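Local coordinates for ribosomal protein S2-related protein (Deinococcus radiodurans, PDB 2JH3), which binds a 4Fe-4S cluster, has a fold related to the chelatases and may act as a sirohydrochlorin ferrochelatase, at residues S424-R429 with G446-A451; A374-S379 with T439-V444. All coordinates share one frame; numbering follows the deposited sequence.

Contact 1 holds part of the 4Fe-4S cluster site, and contact 2 packs behind it, the centres about 10 Å apart. In contact 1, residues 424-429 and 446-451 pair as two short strands and supply two of the four cysteine ligands. Contact 2 sets the loop 439-444, part of the connection between those strands, against the start of helix 375-383. The two contacts also touch directly: Gly-447 O lies 3.0 Å from Ile-440 N, a probable hydrogen bond, and Pro-449 CD packs 3.3 Å from Ser-379 OG. Contact 2 binds no iron, the side chain of Val-375 being about 9 Å from the cluster, but it joins the cluster domain to the stabilising domain. Both contacts also reach the second subunit.

Contact 1: residues S424-R429 with G446-A451; sequences SCLRTR and GGLPCA. With SF4 (iron/sulfur cluster), chain E.
Arg-427 lays the root of its side chain over Cys-450, CB to CB 3.7 Å, while its CG lies against CB of Leu-448. From there the chain runs extended past Pro-449, whose O sits near the edge of the guanidinium and takes a weak bond from NE; water 2 bridges the same two atoms. The long arm of an arginine suits this place, since its NH2 continues to a salt bridge with Glu-52. The backbones pair as parallel strands: Thr-428 N gives a hydrogen bond to Leu-448 O (2.9 Å), and Cys-450 N to Thr-428 O (2.8 Å). Proline is tolerated at 449 because neither of these bonds needs an N-H from that residue. Where the strands part, water 1 is hydrogen-bonded to the carbonyls of Leu-426 and Gly-446 and to Thr-428 OG1, and accepts from Leu-448 N. Cys-450 turns SG anti to its backbone N (chi1 178°), placing it 2.3 Å from iron FE1 of the cluster. Cys-425 SG reaches iron FE3 at 2.3 Å and accepts a nearly straight N-H...S bond from Arg-427 N (162°), which probably tempers the charge on the thiolate. Cys-422 and Cys-454 complete the four-cysteine ligation of a 4Fe-4S site.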
loop_
_atom_site.group_PDB
_atom_site.type_symbol
_atom_site.label_atom_id
_atom_site.label_comp_id
_atom_site.label_asym_id
_atom_site.label_seq_id
_atom_site.Cartn_x
_atom_site.Cartn_y
_atom_site.Cartn_z
ATOM N N SER A 424 -2.417 5.234 -3.081
ATOM C CA SER A 424 -3.078 4.114 -2.433
ATOM C C SER A 424 -4.577 4.051 -2.633
ATOM O O SER A 424 -5.219 3.033 -2.299
ATOM C CB SER A 424 -2.755 4.147 -0.934
ATOM O OG SER A 424 -1.407 3.737 -0.713
ATOM N N CYS A 425 -5.142 5.132 -3.152
ATOM C CA CYS A 425 -6.564 5.347 -3.191
ATOM C C CYS A 425 -7.162 4.997 -4.550
ATOM O O CYS A 425 -6.536 5.261 -5.585
ATOM C CB CYS A 425 -6.840 6.835 -2.911
ATOM S SG CYS A 425 -8.547 7.177 -2.402
ATOM N N LEU A 426 -8.368 4.466 -4.584
ATOM C CA LEU A 426 -9.132 4.329 -5.863
ATOM C C LEU A 426 -9.581 5.633 -6.543
ATOM O O LEU A 426 -9.872 5.712 -7.763
ATOM C CB LEU A 426 -10.366 3.498 -5.592
ATOM C CG LEU A 426 -10.413 1.939 -5.735
ATOM C CD1 LEU A 426 -9.164 1.270 -5.968
ATOM C CD2 LEU A 426 -11.349 1.198 -4.721
ATOM N N ARG A 427 -9.756 6.650 -5.733
ATOM C CA ARG A 427 -10.377 7.883 -6.188
ATOM C C ARG A 427 -9.426 8.737 -7.006
ATOM O O ARG A 427 -8.183 8.534 -6.979
ATOM C CB ARG A 427 -10.888 8.670 -4.976
ATOM C CG ARG A 427 -12.050 8.035 -4.303
ATOM C CD ARG A 427 -12.533 8.948 -3.192
ATOM N NE ARG A 427 -13.913 8.718 -2.683
ATOM C CZ ARG A 427 -14.283 8.353 -1.466
ATOM N NH1 ARG A 427 -15.563 8.366 -1.142
ATOM N NH2 ARG A 427 -13.388 8.112 -0.517
ATOM N N THR A 428 -10.035 9.655 -7.767
ATOM C CA THR A 428 -9.371 10.651 -8.634
ATOM C C THR A 428 -9.658 12.055 -8.049
ATOM O O THR A 428 -10.809 12.453 -7.920
ATOM C CB THR A 428 -9.953 10.591 -10.096
ATOM O OG1 THR A 428 -9.629 9.319 -10.700
ATOM C CG2 THR A 428 -9.318 11.659 -10.993
ATOM N N ARG A 429 -8.580 12.749 -7.676
ATOM C CA ARG A 429 -8.639 14.080 -6.986
ATOM C C ARG A 429 -9.066 15.200 -7.880
ATOM O O ARG A 429 -8.272 15.951 -8.417
ATOM C CB ARG A 429 -7.330 14.352 -6.228
ATOM C CG ARG A 429 -6.061 14.290 -7.023
ATOM C CD ARG A 429 -4.875 14.296 -6.059
ATOM N NE ARG A 429 -3.541 14.287 -6.691
ATOM C CZ ARG A 429 -2.925 13.181 -7.095
ATOM N NH1 ARG A 429 -1.704 13.260 -7.589
ATOM N NH2 ARG A 429 -3.500 11.974 -6.982
ATOM N N GLY A 446 -12.729 1.077 -11.230
ATOM C CA GLY A 446 -11.876 2.018 -10.583
ATOM C C GLY A 446 -12.105 3.477 -10.855
ATOM O O GLY A 446 -11.261 4.273 -10.479
ATOM N N GLY A 447 -13.263 3.869 -11.401
ATOM C CA GLY A 447 -13.546 5.293 -11.629
ATOM C C GLY A 447 -14.372 5.850 -10.517
ATOM O O GLY A 447 -15.571 5.678 -10.518
ATOM N N LEU A 448 -13.710 6.459 -9.518
ATOM C CA LEU A 448 -14.406 7.033 -8.391
ATOM C C LEU A 448 -13.917 8.441 -8.160
ATOM O O LEU A 448 -12.741 8.650 -8.144
ATOM C CB LEU A 448 -14.110 6.213 -7.146
ATOM C CG LEU A 448 -14.608 4.783 -6.950
ATOM C CD1 LEU A 448 -13.926 3.808 -7.800
ATOM C CD2 LEU A 448 -14.321 4.380 -5.561
ATOM N N PRO A 449 -14.807 9.396 -8.027
ATOM C CA PRO A 449 -14.287 10.766 -7.701
ATOM C C PRO A 449 -13.926 11.069 -6.265
ATOM O O PRO A 449 -14.523 10.543 -5.318
ATOM C CB PRO A 449 -15.433 11.667 -8.136
ATOM C CG PRO A 449 -16.697 10.803 -8.006
ATOM C CD PRO A 449 -16.279 9.382 -8.244
ATOM N N CYS A 450 -12.941 11.952 -6.100
ATOM C CA CYS A 450 -12.553 12.526 -4.821
ATOM C C CYS A 450 -12.865 14.022 -4.899
ATOM O O CYS A 450 -12.303 14.740 -5.761
ATOM C CB CYS A 450 -11.085 12.341 -4.460
ATOM S SG CYS A 450 -10.722 13.142 -2.873
ATOM N N ALA A 451 -13.794 14.479 -4.030
ATOM C CA ALA A 451 -14.292 15.831 -4.114
ATOM C C ALA A 451 -13.541 16.765 -3.165
ATOM O O ALA A 451 -13.748 17.994 -3.212
ATOM C CB ALA A 451 -15.831 15.848 -3.802
HETATM FE FE1 SF4 E . -9.086 11.869 -1.965
HETATM FE FE2 SF4 E . -7.883 11.054 0.329
HETATM FE FE3 SF4 E . -8.288 9.324 -1.710
HETATM FE FE4 SF4 E . -6.414 11.297 -1.955
HETATM S S1 SF4 E . -6.348 9.534 -0.441
HETATM S S2 SF4 E . -7.961 10.715 -3.562
HETATM S S3 SF4 E . -7.453 13.036 -0.821
HETATM S S4 SF4 E . -9.941 10.273 -0.424
HETATM O O HOH W 1 -10.809 6.925 -9.983
HETATM O O HOH W 2 -16.095 8.721 -4.419
#

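Contact 2: residues A374-S379 with T439-V444; sequences AVIEES and TIFSGV
Helix 375-383 begins just after Ala-374 at the N-cap position, and its first turn faces a short 3-10 segment, 440-441, with the backbones nearest where the CA atoms of Ser-379 and Thr-439 lie 6.1 Å apart. The loop is opened by an ST turn, in which Thr-439 OG1 accepts from Phe-441 N at 3.0 Å. The contact joins the stabilising domain to the iron-sulfur domain without any hydrogen bond between the two segments, which meet by apolar packing, while Glu-383 at the end of the same helix bonds to Thr-439 and Ser-442.

Ser-379 stands at the middle. Its small CB lets the loop come close, meeting Ile-440 CG1 at 3.8 Å and also touching Thr-439 and Phe-441. A serine can be buried here because OG, lying beside its own backbone N (chi1 -67°), turns back along the helix and donates to Val-375 O (2.9 Å). That carbonyl also accepts Ser-379 N, the two donors arriving from opposite faces of its plane.

Ile-440 and Ile-376 cross at about a right angle and meet through their terminal methyls, CD1 to CD1 3.9 Å; Leu-294 packs on both, and Val-375 adds a looser apolar contact to Ile-440. The branched, wholly apolar side chains suit this buried seam.

Thr-439 divides its branches: CG2 lies against Ser-379 O, while OG1 is taken up by the turn bond and by Glu-383.

Phe-441 sets its ring against the helix backbone, and its CZ lies 4.2 Å from Ile-376 CG2. Ile-440 CG1 lies over one face, offset toward the rim, while the edge is directed at the helix backbone, with CE2 3.5 Å from Ile-376 O.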
loop_
_atom_site.group_PDB
_atom_site.type_symbol
_atom_site.label_atom_id
_atom_site.label_comp_id
_atom_site.label_asym_id
_atom_site.label_seq_id
_atom_site.Cartn_x
_atom_site.Cartn_y
_atom_site.Cartn_z
ATOM N N ALA A 374 -20.195 7.204 0.649
ATOM C CA ALA A 374 -20.336 8.322 -0.259
ATOM C C ALA A 374 -19.981 8.056 -1.697
ATOM O O ALA A 374 -20.218 8.900 -2.516
ATOM C CB ALA A 374 -19.590 9.613 0.247
ATOM N N VAL A 375 -19.481 6.861 -2.000
ATOM C CA VAL A 375 -19.045 6.540 -3.320
ATOM C C VAL A 375 -20.229 6.515 -4.305
ATOM O O VAL A 375 -20.120 6.964 -5.416
ATOM C CB VAL A 375 -18.214 5.214 -3.294
ATOM C CG1 VAL A 375 -17.982 4.691 -4.654
ATOM C CG2 VAL A 375 -16.872 5.429 -2.599
ATOM N N ILE A 376 -21.342 5.896 -3.935
ATOM C CA ILE A 376 -22.481 5.814 -4.863
ATOM C C ILE A 376 -23.048 7.206 -5.272
ATOM O O ILE A 376 -23.184 7.512 -6.448
ATOM C CB ILE A 376 -23.632 4.900 -4.255
ATOM C CG1 ILE A 376 -23.259 3.399 -4.268
ATOM C CG2 ILE A 376 -24.952 5.198 -4.938
ATOM C CD1 ILE A 376 -22.571 2.935 -5.314
ATOM N N GLU A 377 -23.253 8.047 -4.274
ATOM C CA GLU A 377 -23.816 9.366 -4.412
ATOM C C GLU A 377 -22.873 10.311 -5.188
ATOM O O GLU A 377 -23.304 11.111 -6.012
ATOM C CB GLU A 377 -24.027 9.903 -2.988
ATOM C CG GLU A 377 -25.103 9.147 -2.137
ATOM C CD GLU A 377 -24.560 8.090 -1.191
ATOM O OE1 GLU A 377 -23.429 7.670 -1.366
ATOM O OE2 GLU A 377 -25.313 7.626 -0.312
ATOM N N GLU A 378 -21.593 10.267 -4.878
ATOM C CA GLU A 378 -20.569 11.081 -5.577
ATOM C C GLU A 378 -20.363 10.695 -6.972
ATOM O O GLU A 378 -20.260 11.545 -7.854
ATOM C CB GLU A 378 -19.242 11.017 -4.833
ATOM C CG GLU A 378 -19.336 11.774 -3.605
ATOM C CD GLU A 378 -18.086 11.693 -2.738
ATOM O OE1 GLU A 378 -17.214 10.816 -2.968
ATOM O OE2 GLU A 378 -17.995 12.493 -1.754
ATOM N N SER A 379 -20.284 9.384 -7.217
ATOM C CA SER A 379 -20.149 8.876 -8.557
ATOM C C SER A 379 -21.358 9.265 -9.446
ATOM O O SER A 379 -21.189 9.699 -10.617
ATOM C CB SER A 379 -19.919 7.362 -8.537
ATOM O OG SER A 379 -18.622 7.051 -7.931
ATOM N N THR A 439 -17.158 6.851 -14.544
ATOM C CA THR A 439 -17.222 6.282 -13.215
ATOM C C THR A 439 -17.702 4.848 -13.224
ATOM O O THR A 439 -17.997 4.259 -14.261
ATOM C CB THR A 439 -18.154 7.020 -12.261
ATOM O OG1 THR A 439 -19.497 6.717 -12.620
ATOM C CG2 THR A 439 -17.915 8.515 -12.249
ATOM N N ILE A 440 -17.825 4.277 -12.002
ATOM C CA ILE A 440 -18.483 3.015 -11.848
ATOM C C ILE A 440 -19.761 2.857 -12.596
ATOM O O ILE A 440 -20.057 1.731 -13.099
ATOM C CB ILE A 440 -18.736 2.689 -10.323
ATOM C CG1 ILE A 440 -19.603 3.749 -9.681
ATOM C CG2 ILE A 440 -17.349 2.494 -9.685
ATOM C CD1 ILE A 440 -20.001 3.363 -8.194
ATOM N N PHE A 441 -20.516 3.935 -12.663
ATOM C CA PHE A 441 -21.782 3.902 -13.422
ATOM C C PHE A 441 -21.654 3.820 -14.949
ATOM O O PHE A 441 -22.639 3.416 -15.641
ATOM C CB PHE A 441 -22.662 5.059 -13.013
ATOM C CG PHE A 441 -23.210 4.909 -11.619
ATOM C CD1 PHE A 441 -23.967 3.804 -11.275
ATOM C CD2 PHE A 441 -22.960 5.824 -10.689
ATOM C CE1 PHE A 441 -24.413 3.641 -9.997
ATOM C CE2 PHE A 441 -23.402 5.654 -9.391
ATOM C CZ PHE A 441 -24.122 4.580 -9.048
ATOM N N SER A 442 -20.478 4.138 -15.487
ATOM C CA SER A 442 -20.149 3.858 -16.887
ATOM C C SER A 442 -19.427 2.519 -17.087
ATOM O O SER A 442 -18.822 2.292 -18.128
ATOM C CB SER A 442 -19.278 4.933 -17.510
ATOM O OG SER A 442 -19.945 6.176 -17.377
ATOM N N GLY A 443 -19.418 1.671 -16.092
ATOM C CA GLY A 443 -18.780 0.373 -16.196
ATOM C C GLY A 443 -17.289 0.359 -15.919
ATOM O O GLY A 443 -16.616 -0.665 -16.174
ATOM N N VAL A 444 -16.742 1.430 -15.353
ATOM C CA VAL A 444 -15.334 1.462 -14.962
ATOM C C VAL A 444 -15.179 1.240 -13.444
ATOM O O VAL A 444 -15.384 2.167 -12.675
ATOM C CB VAL A 444 -14.639 2.800 -15.380
ATOM C CG1 VAL A 444 -13.141 2.723 -15.121
ATOM C CG2 VAL A 444 -14.832 2.992 -16.853
#